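Local structure of flap endonuclease 1 (1A76) at residues Leu207-Phe220 with Ala238-Leu251. The protein cleaves the 5'-overhanging flaps left by displacement synthesis during DNA replication and repair, acting as a structure-specific, magnesium-dependent endonuclease and 5'-3' exonuclease. Sequence-based numbering, arbitrary orientation.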
loop_
_atom_site.group_PDB
_atom_site.type_symbol
_atom_site.label_atom_id
_atom_site.label_comp_id
_atom_site.label_asym_id
_atom_site.label_seq_id
_atom_site.Cartn_x
_atom_site.Cartn_y
_atom_site.Cartn_z
ATOM N N LEU A 207 -5.548 24.619 2.396
ATOM C CA LEU A 207 -4.192 25.063 2.721
ATOM C C LEU A 207 -3.673 26.112 1.733
ATOM O O LEU A 207 -2.636 26.736 1.958
ATOM C CB LEU A 207 -3.229 23.868 2.752
ATOM C CG LEU A 207 -3.300 22.937 3.974
ATOM C CD1 LEU A 207 -2.322 21.786 3.801
ATOM C CD2 LEU A 207 -2.960 23.700 5.236
ATOM N N ARG A 208 -4.393 26.297 0.635
ATOM C CA ARG A 208 -4.015 27.277 -0.374
ATOM C C ARG A 208 -2.714 26.897 -1.072
ATOM O O ARG A 208 -1.839 27.733 -1.255
ATOM C CB ARG A 208 -3.871 28.662 0.259
ATOM C CG ARG A 208 -5.170 29.424 0.400
ATOM C CD ARG A 208 -5.404 30.335 -0.805
ATOM N NE ARG A 208 -6.648 29.995 -1.479
ATOM C CZ ARG A 208 -7.407 30.848 -2.159
ATOM N NH1 ARG A 208 -7.059 32.125 -2.274
ATOM N NH2 ARG A 208 -8.539 30.421 -2.703
ATOM N N ILE A 209 -2.589 25.631 -1.458
ATOM C CA ILE A 209 -1.381 25.164 -2.134
ATOM C C ILE A 209 -1.695 24.217 -3.299
ATOM O O ILE A 209 -2.801 23.687 -3.410
ATOM C CB ILE A 209 -0.415 24.448 -1.140
ATOM C CG1 ILE A 209 -1.044 23.175 -0.588
ATOM C CG2 ILE A 209 -0.096 25.367 0.018
ATOM C CD1 ILE A 209 -0.092 22.394 0.318
ATOM N N SER A 210 -0.714 24.032 -4.175
ATOM C CA SER A 210 -0.847 23.138 -5.325
ATOM C C SER A 210 -0.327 21.755 -4.933
ATOM O O SER A 210 0.278 21.582 -3.869
ATOM C CB SER A 210 -0.018 23.663 -6.510
ATOM O OG SER A 210 1.372 23.506 -6.263
ATOM N N LEU A 211 -0.561 20.772 -5.794
ATOM C CA LEU A 211 -0.078 19.415 -5.534
ATOM C C LEU A 211 1.454 19.486 -5.515
ATOM O O LEU A 211 2.105 18.850 -4.682
ATOM C CB LEU A 211 -0.540 18.467 -6.635
ATOM C CG LEU A 211 -0.540 16.930 -6.465
ATOM C CD1 LEU A 211 0.214 16.332 -7.611
ATOM C CD2 LEU A 211 0.049 16.482 -5.123
ATOM N N ASP A 212 2.022 20.267 -6.434
ATOM C CA ASP A 212 3.478 20.420 -6.489
ATOM C C ASP A 212 4.005 20.970 -5.151
ATOM O O ASP A 212 5.049 20.520 -4.674
ATOM C CB ASP A 212 3.886 21.342 -7.651
ATOM C CG ASP A 212 3.874 20.629 -9.012
ATOM O OD1 ASP A 212 4.061 19.390 -9.080
ATOM O OD2 ASP A 212 3.676 21.328 -10.029
ATOM N N ASP A 213 3.280 21.922 -4.555
ATOM C CA ASP A 213 3.640 22.512 -3.246
ATOM C C ASP A 213 3.573 21.440 -2.130
ATOM O O ASP A 213 4.428 21.388 -1.241
ATOM C CB ASP A 213 2.652 23.613 -2.850
ATOM C CG ASP A 213 2.832 24.903 -3.637
ATOM O OD1 ASP A 213 3.915 25.147 -4.211
ATOM O OD2 ASP A 213 1.862 25.675 -3.666
ATOM N N LEU A 214 2.520 20.627 -2.156
ATOM C CA LEU A 214 2.344 19.555 -1.163
ATOM C C LEU A 214 3.517 18.570 -1.218
ATOM O O LEU A 214 4.024 18.118 -0.181
ATOM C CB LEU A 214 1.013 18.812 -1.409
ATOM C CG LEU A 214 0.583 17.747 -0.382
ATOM C CD1 LEU A 214 0.488 18.374 1.010
ATOM C CD2 LEU A 214 -0.771 17.152 -0.787
ATOM N N ILE A 215 3.949 18.253 -2.437
ATOM C CA ILE A 215 5.077 17.350 -2.660
ATOM C C ILE A 215 6.355 17.975 -2.058
ATOM O O ILE A 215 7.195 17.281 -1.490
ATOM C CB ILE A 215 5.268 17.102 -4.190
ATOM C CG1 ILE A 215 4.141 16.213 -4.714
ATOM C CG2 ILE A 215 6.611 16.409 -4.477
ATOM C CD1 ILE A 215 4.012 16.205 -6.231
ATOM N N ASP A 216 6.491 19.293 -2.173
ATOM C CA ASP A 216 7.657 19.971 -1.621
ATOM C C ASP A 216 7.634 19.825 -0.092
ATOM O O ASP A 216 8.648 19.490 0.519
ATOM C CB ASP A 216 7.654 21.450 -2.030
ATOM C CG ASP A 216 8.185 21.673 -3.449
ATOM O OD1 ASP A 216 8.685 20.717 -4.075
ATOM O OD2 ASP A 216 8.098 22.819 -3.941
ATOM N N ILE A 217 6.470 20.059 0.519
ATOM C CA ILE A 217 6.314 19.924 1.966
ATOM C C ILE A 217 6.729 18.495 2.337
ATOM O O ILE A 217 7.473 18.284 3.294
ATOM C CB ILE A 217 4.839 20.157 2.414
ATOM C CG1 ILE A 217 4.468 21.631 2.253
ATOM C CG2 ILE A 217 4.663 19.749 3.876
ATOM C CD1 ILE A 217 2.973 21.883 2.252
ATOM N N ALA A 218 6.265 17.525 1.551
ATOM C CA ALA A 218 6.597 16.126 1.776
ATOM C C ALA A 218 8.103 15.905 1.707
ATOM O O ALA A 218 8.686 15.203 2.545
ATOM C CB ALA A 218 5.899 15.250 0.741
ATOM N N ILE A 219 8.740 16.493 0.698
ATOM C CA ILE A 219 10.176 16.337 0.545
ATOM C C ILE A 219 10.902 16.917 1.764
ATOM O O ILE A 219 11.827 16.287 2.276
ATOM C CB ILE A 219 10.663 16.980 -0.777
ATOM C CG1 ILE A 219 10.166 16.128 -1.963
ATOM C CG2 ILE A 219 12.181 17.049 -0.815
ATOM C CD1 ILE A 219 10.363 16.769 -3.333
ATOM N N PHE A 220 10.477 18.091 2.235
ATOM C CA PHE A 220 11.077 18.723 3.423
ATOM C C PHE A 220 10.973 17.797 4.625
ATOM O O PHE A 220 11.928 17.621 5.385
ATOM C CB PHE A 220 10.339 20.015 3.808
ATOM C CG PHE A 220 10.887 21.258 3.164
ATOM C CD1 PHE A 220 12.157 21.726 3.486
ATOM C CD2 PHE A 220 10.113 21.984 2.264
ATOM C CE1 PHE A 220 12.646 22.901 2.924
ATOM C CE2 PHE A 220 10.591 23.155 1.699
ATOM C CZ PHE A 220 11.866 23.616 2.032
ATOM N N ALA A 238 7.893 23.997 6.718
ATOM C CA ALA A 238 7.953 23.691 5.298
ATOM C C ALA A 238 6.835 24.416 4.547
ATOM O O ALA A 238 7.050 24.969 3.465
ATOM C CB ALA A 238 7.852 22.188 5.100
ATOM N N TYR A 239 5.646 24.421 5.142
ATOM C CA TYR A 239 4.479 25.087 4.558
ATOM C C TYR A 239 4.756 26.594 4.521
ATOM O O TYR A 239 4.343 27.296 3.601
ATOM C CB TYR A 239 3.245 24.791 5.423
ATOM C CG TYR A 239 1.974 25.524 5.028
ATOM C CD1 TYR A 239 1.248 25.153 3.895
ATOM C CD2 TYR A 239 1.479 26.566 5.813
ATOM C CE1 TYR A 239 0.052 25.802 3.556
ATOM C CE2 TYR A 239 0.287 27.222 5.484
ATOM C CZ TYR A 239 -0.426 26.834 4.357
ATOM O OH TYR A 239 -1.629 27.458 4.068
ATOM N N GLU A 240 5.487 27.076 5.527
ATOM C CA GLU A 240 5.842 28.487 5.622
ATOM C C GLU A 240 6.758 28.885 4.463
ATOM O O GLU A 240 6.584 29.945 3.860
ATOM C CB GLU A 240 6.528 28.737 6.970
ATOM C CG GLU A 240 7.144 30.108 7.167
ATOM C CD GLU A 240 7.671 30.274 8.578
ATOM O OE1 GLU A 240 8.796 29.810 8.830
ATOM O OE2 GLU A 240 6.962 30.849 9.432
ATOM N N LEU A 241 7.729 28.024 4.154
ATOM C CA LEU A 241 8.678 28.278 3.069
ATOM C C LEU A 241 7.973 28.172 1.722
ATOM O O LEU A 241 8.274 28.905 0.786
ATOM C CB LEU A 241 9.849 27.280 3.132
ATOM C CG LEU A 241 10.805 27.454 4.323
ATOM C CD1 LEU A 241 11.739 26.242 4.449
ATOM C CD2 LEU A 241 11.596 28.759 4.150
ATOM N N VAL A 242 7.026 27.250 1.626
ATOM C CA VAL A 242 6.269 27.076 0.397
ATOM C C VAL A 242 5.415 28.315 0.112
ATOM O O VAL A 242 5.447 28.849 -0.997
ATOM C CB VAL A 242 5.356 25.825 0.482
ATOM C CG1 VAL A 242 4.130 25.996 -0.422
ATOM C CG2 VAL A 242 6.157 24.586 0.080
ATOM N N ARG A 243 4.666 28.785 1.105
ATOM C CA ARG A 243 3.818 29.954 0.907
ATOM C C ARG A 243 4.645 31.205 0.607
ATOM O O ARG A 243 4.157 32.148 -0.024
ATOM C CB ARG A 243 2.936 30.185 2.139
ATOM C CG ARG A 243 1.878 29.106 2.342
ATOM C CD ARG A 243 1.064 28.880 1.068
ATOM N NE ARG A 243 -0.346 29.208 1.256
ATOM C CZ ARG A 243 -0.823 30.446 1.339
ATOM N NH1 ARG A 243 -0.006 31.482 1.250
ATOM N NH2 ARG A 243 -2.119 30.649 1.523
ATOM N N SER A 244 5.902 31.205 1.044
ATOM C CA SER A 244 6.778 32.348 0.809
ATOM C C SER A 244 7.354 32.352 -0.593
ATOM O O SER A 244 7.874 33.363 -1.046
ATOM C CB SER A 244 7.917 32.367 1.826
ATOM O OG SER A 244 7.431 32.812 3.073
ATOM N N GLY A 245 7.271 31.218 -1.275
ATOM C CA GLY A 245 7.784 31.138 -2.628
ATOM C C GLY A 245 9.275 30.898 -2.758
ATOM O O GLY A 245 9.854 31.212 -3.795
ATOM N N VAL A 246 9.899 30.341 -1.721
ATOM C CA VAL A 246 11.334 30.064 -1.745
ATOM C C VAL A 246 11.645 28.590 -1.487
ATOM O O VAL A 246 12.809 28.203 -1.433
ATOM C CB VAL A 246 12.094 30.891 -0.680
ATOM C CG1 VAL A 246 11.921 32.381 -0.940
ATOM C CG2 VAL A 246 11.589 30.535 0.705
ATOM N N ALA A 247 10.602 27.773 -1.338
ATOM C CA ALA A 247 10.761 26.341 -1.075
ATOM C C ALA A 247 11.588 25.614 -2.129
ATOM O O ALA A 247 12.505 24.855 -1.799
ATOM C CB ALA A 247 9.397 25.686 -0.965
ATOM N N LYS A 248 11.256 25.838 -3.395
ATOM C CA LYS A 248 11.954 25.189 -4.493
ATOM C C LYS A 248 13.465 25.459 -4.533
ATOM O O LYS A 248 14.266 24.540 -4.758
ATOM C CB LYS A 248 11.293 25.586 -5.819
ATOM C CG LYS A 248 9.840 25.092 -5.934
ATOM C CD LYS A 248 8.988 25.979 -6.833
ATOM C CE LYS A 248 7.513 25.570 -6.795
ATOM N NZ LYS A 248 7.338 24.081 -6.768
ATOM N N ASP A 249 13.856 26.711 -4.332
ATOM C CA ASP A 249 15.269 27.060 -4.328
ATOM C C ASP A 249 15.936 26.333 -3.170
ATOM O O ASP A 249 17.025 25.777 -3.318
ATOM C CB ASP A 249 15.453 28.574 -4.165
ATOM C CG ASP A 249 15.168 29.339 -5.446
ATOM O OD1 ASP A 249 15.406 28.783 -6.537
ATOM O OD2 ASP A 249 14.705 30.497 -5.363
ATOM N N VAL A 250 15.264 26.320 -2.022
ATOM C CA VAL A 250 15.787 25.665 -0.827
ATOM C C VAL A 250 16.013 24.162 -1.012
ATOM O O VAL A 250 17.031 23.613 -0.580
ATOM C CB VAL A 250 14.826 25.869 0.370
ATOM C CG1 VAL A 250 15.246 24.979 1.520
ATOM C CG2 VAL A 250 14.813 27.352 0.799
ATOM N N LEU A 251 15.048 23.503 -1.649
ATOM C CA LEU A 251 15.103 22.063 -1.895
ATOM C C LEU A 251 16.191 21.689 -2.904
ATOM O O LEU A 251 16.852 20.660 -2.761
ATOM C CB LEU A 251 13.729 21.572 -2.381
ATOM C CG LEU A 251 12.776 20.921 -1.372
ATOM C CD1 LEU A 251 13.118 21.317 0.049
ATOM C CD2 LEU A 251 11.340 21.310 -1.697
HETATM O O HOH W 1 4.642 24.300 -6.441
#
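Phe220 carries Leu251 CD1 over the centre of one ring face, a CH-pi contact 3.3 Å from the centroid. The ring is a knob in the hole formed by Ala238, Leu241, Ala247 and Leu251, with Ala247 CB and Val250 CG1 at its edge and Ala238 CB and Leu241 CD1 coming in obliquely. Cutting Phe220 back to an alanine removes the ring that Leu251 CD1 lies on, and would probably leave a gap lined by the four hole residues. Ile217 CD1 and Leu207 O lie at the Tyr239 ring edge, and Arg243 CG lies over one face toward the rim. With CG anti to the backbone N (chi1 174°), the Tyr239 ring swings out from its helix toward Leu207-Ile209. Tyr239 OH comes to 2.4 Å from Leu207 O, so short for the hydrogen bond it would make that the exact distance is doubtful. Arg243 NE adds a weak but straight bond to Leu207 O (3.4 Å, 169°). Between the two rings, Val242 CG1 packs on Asp213 CG at 3.6 Å. Asp216 sits among Val242, Ala247, Lys248 and Leu251; its OD2 meets Lys248 NZ in a 3.2 Å salt bridge, on the syn side but 27° out of the carboxylate plane, and its OD1 bonds to Tyr258 OH. One water links Asp213 OD1 to Lys248 NZ. The contact packs helix 211-221 against helices 235-244 and 247-254, in what is probably the helix-three-turn-helix element by which FEN1-family nucleases bind DNA: the buried Asp216 carboxylate has both oxygens engaged, and the lysine's charge probably helps stabilise it as an anion.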